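Ribonuclease VapC (Klebsiella pneumoniae, PDB 7BY3) probably acts as the toxic component of a toxin-antitoxin system, a PIN-domain RNase that uses magnesium ions. Local coordinates at residues Asn34-Ser37 against Leu38-Met42. Sequence-based numbering, arbitrary orientation.
Sequences NAIS and LITWM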
loop_
_atom_site.group_PDB
_atom_site.type_symbol
_atom_site.label_atom_id
_atom_site.label_comp_id
_atom_site.label_asym_id
_atom_site.label_seq_id
_atom_site.Cartn_x
_atom_site.Cartn_y
_atom_site.Cartn_z
ATOM N N ASN B 34 -11.796 6.201 -15.004
ATOM C CA ASN B 34 -11.343 4.868 -14.637
ATOM C C ASN B 34 -10.349 4.936 -13.489
ATOM O O ASN B 34 -9.965 6.022 -13.056
ATOM C CB ASN B 34 -10.732 4.159 -15.843
ATOM C CG ASN B 34 -11.769 3.786 -16.881
ATOM O OD1 ASN B 34 -12.865 3.334 -16.544
ATOM N ND2 ASN B 34 -11.436 3.985 -18.150
ATOM N N ALA B 35 -9.916 3.778 -13.005
ATOM C CA ALA B 35 -9.159 3.742 -11.762
ATOM C C ALA B 35 -7.887 2.911 -11.836
ATOM O O ALA B 35 -7.760 2.006 -12.658
ATOM C CB ALA B 35 -10.046 3.225 -10.638
ATOM N N ILE B 36 -6.943 3.248 -10.962
ATOM C CA ILE B 36 -5.757 2.436 -10.722
ATOM C C ILE B 36 -5.455 2.413 -9.228
ATOM O O ILE B 36 -5.850 3.315 -8.493
ATOM C CB ILE B 36 -4.516 2.960 -11.478
ATOM C CG1 ILE B 36 -4.264 4.433 -11.150
ATOM C CG2 ILE B 36 -4.666 2.763 -12.978
ATOM C CD1 ILE B 36 -2.939 4.944 -11.663
ATOM N N SER B 37 -4.767 1.368 -8.784
ATOM C CA SER B 37 -4.304 1.290 -7.405
ATOM C C SER B 37 -3.107 2.212 -7.193
ATOM O O SER B 37 -2.461 2.629 -8.152
ATOM C CB SER B 37 -3.935 -0.150 -7.039
ATOM O OG SER B 37 -3.333 -0.215 -5.758
ATOM N N LEU B 38 -2.827 2.544 -5.938
ATOM C CA LEU B 38 -1.617 3.285 -5.599
ATOM C C LEU B 38 -0.375 2.464 -5.947
ATOM O O LEU B 38 0.675 3.015 -6.276
ATOM C CB LEU B 38 -1.614 3.661 -4.115
ATOM C CG LEU B 38 -0.630 4.740 -3.658
ATOM C CD1 LEU B 38 -0.670 5.957 -4.576
ATOM C CD2 LEU B 38 -0.916 5.139 -2.219
ATOM N N ILE B 39 -0.509 1.143 -5.871
ATOM C CA ILE B 39 0.560 0.226 -6.253
ATOM C C ILE B 39 0.953 0.430 -7.711
ATOM O O ILE B 39 2.134 0.434 -8.053
ATOM C CB ILE B 39 0.143 -1.243 -6.036
ATOM C CG1 ILE B 39 0.008 -1.536 -4.541
ATOM C CG2 ILE B 39 1.142 -2.192 -6.685
ATOM C CD1 ILE B 39 0.087 -2.997 -4.196
ATOM N N THR B 40 -0.051 0.611 -8.561
ATOM C CA THR B 40 0.179 0.838 -9.981
ATOM C C THR B 40 0.820 2.204 -10.219
ATOM O O THR B 40 1.732 2.329 -11.033
ATOM C CB THR B 40 -1.132 0.726 -10.784
ATOM O OG1 THR B 40 -1.598 -0.629 -10.748
ATOM C CG2 THR B 40 -0.916 1.130 -12.230
ATOM N N TRP B 41 0.350 3.218 -9.494
ATOM C CA TRP B 41 0.904 4.566 -9.602
ATOM C C TRP B 41 2.412 4.559 -9.355
ATOM O O TRP B 41 3.170 5.164 -10.107
ATOM C CB TRP B 41 0.213 5.519 -8.619
ATOM C CG TRP B 41 0.555 6.976 -8.835
ATOM C CD1 TRP B 41 -0.130 7.871 -9.603
ATOM C CD2 TRP B 41 1.663 7.689 -8.273
ATOM N NE1 TRP B 41 0.482 9.100 -9.557
ATOM C CE2 TRP B 41 1.585 9.020 -8.749
ATOM C CE3 TRP B 41 2.714 7.346 -7.418
ATOM C CZ2 TRP B 41 2.516 9.995 -8.395
ATOM C CZ3 TRP B 41 3.638 8.316 -7.067
ATOM C CH2 TRP B 41 3.533 9.624 -7.557
ATOM N N MET B 42 2.839 3.853 -8.312
ATOM C CA MET B 42 4.252 3.784 -7.951
ATOM C C MET B 42 5.095 3.057 -8.998
ATOM O O MET B 42 6.177 3.518 -9.359
ATOM C CB MET B 42 4.422 3.101 -6.591
ATOM C CG MET B 42 3.891 3.910 -5.421
ATOM S SD MET B 42 4.315 3.188 -3.827
ATOM C CE MET B 42 2.835 2.247 -3.478
HETATM O O HOH W 1 -4.444 -0.844 -10.425
#
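S37 ends strand 35-37 and serves as N-cap of the helix starting at L38, the short strand and helix segments running at 80° to each other, so the chain turns from strand to helix without an intervening loop. This is a strand-to-helix junction of the PIN-domain core. One bond caps the helix: S37 OG swings away from the backbone N of its own residue and lies beside the carbonyl carbon (chi1 173°), where it accepts from I39 N at 3.1 Å and 155°. OG also abuts the flank of I39, 3.6 Å from its CB. Separately, the backbone O of S37 receives the N-H of W41 at 3.2 Å, the first i to i+4 bond of the helix, nearly straight at the hydrogen and with the donor moderately out of the carbonyl plane; T40 N reaches the same oxygen only weakly.

On the strand side of the junction, I36 and T40 cross at about a right angle, with T40 CG2 4.1 Å from I36 CB, while I36 CD1 extends to W41 CB at 4.4 Å. I93 of helix 88-99 packs on both S37 and T40. The T40 side chain lies close to D9, a predicted magnesium ligand, and its OG1 hydrogen-bonds T10 OG1, placing the junction beside the probable active site. A water bridges strand and helix: it accepts from S37 N at 2.8 Å and sits 2.9 Å from T40 OG1.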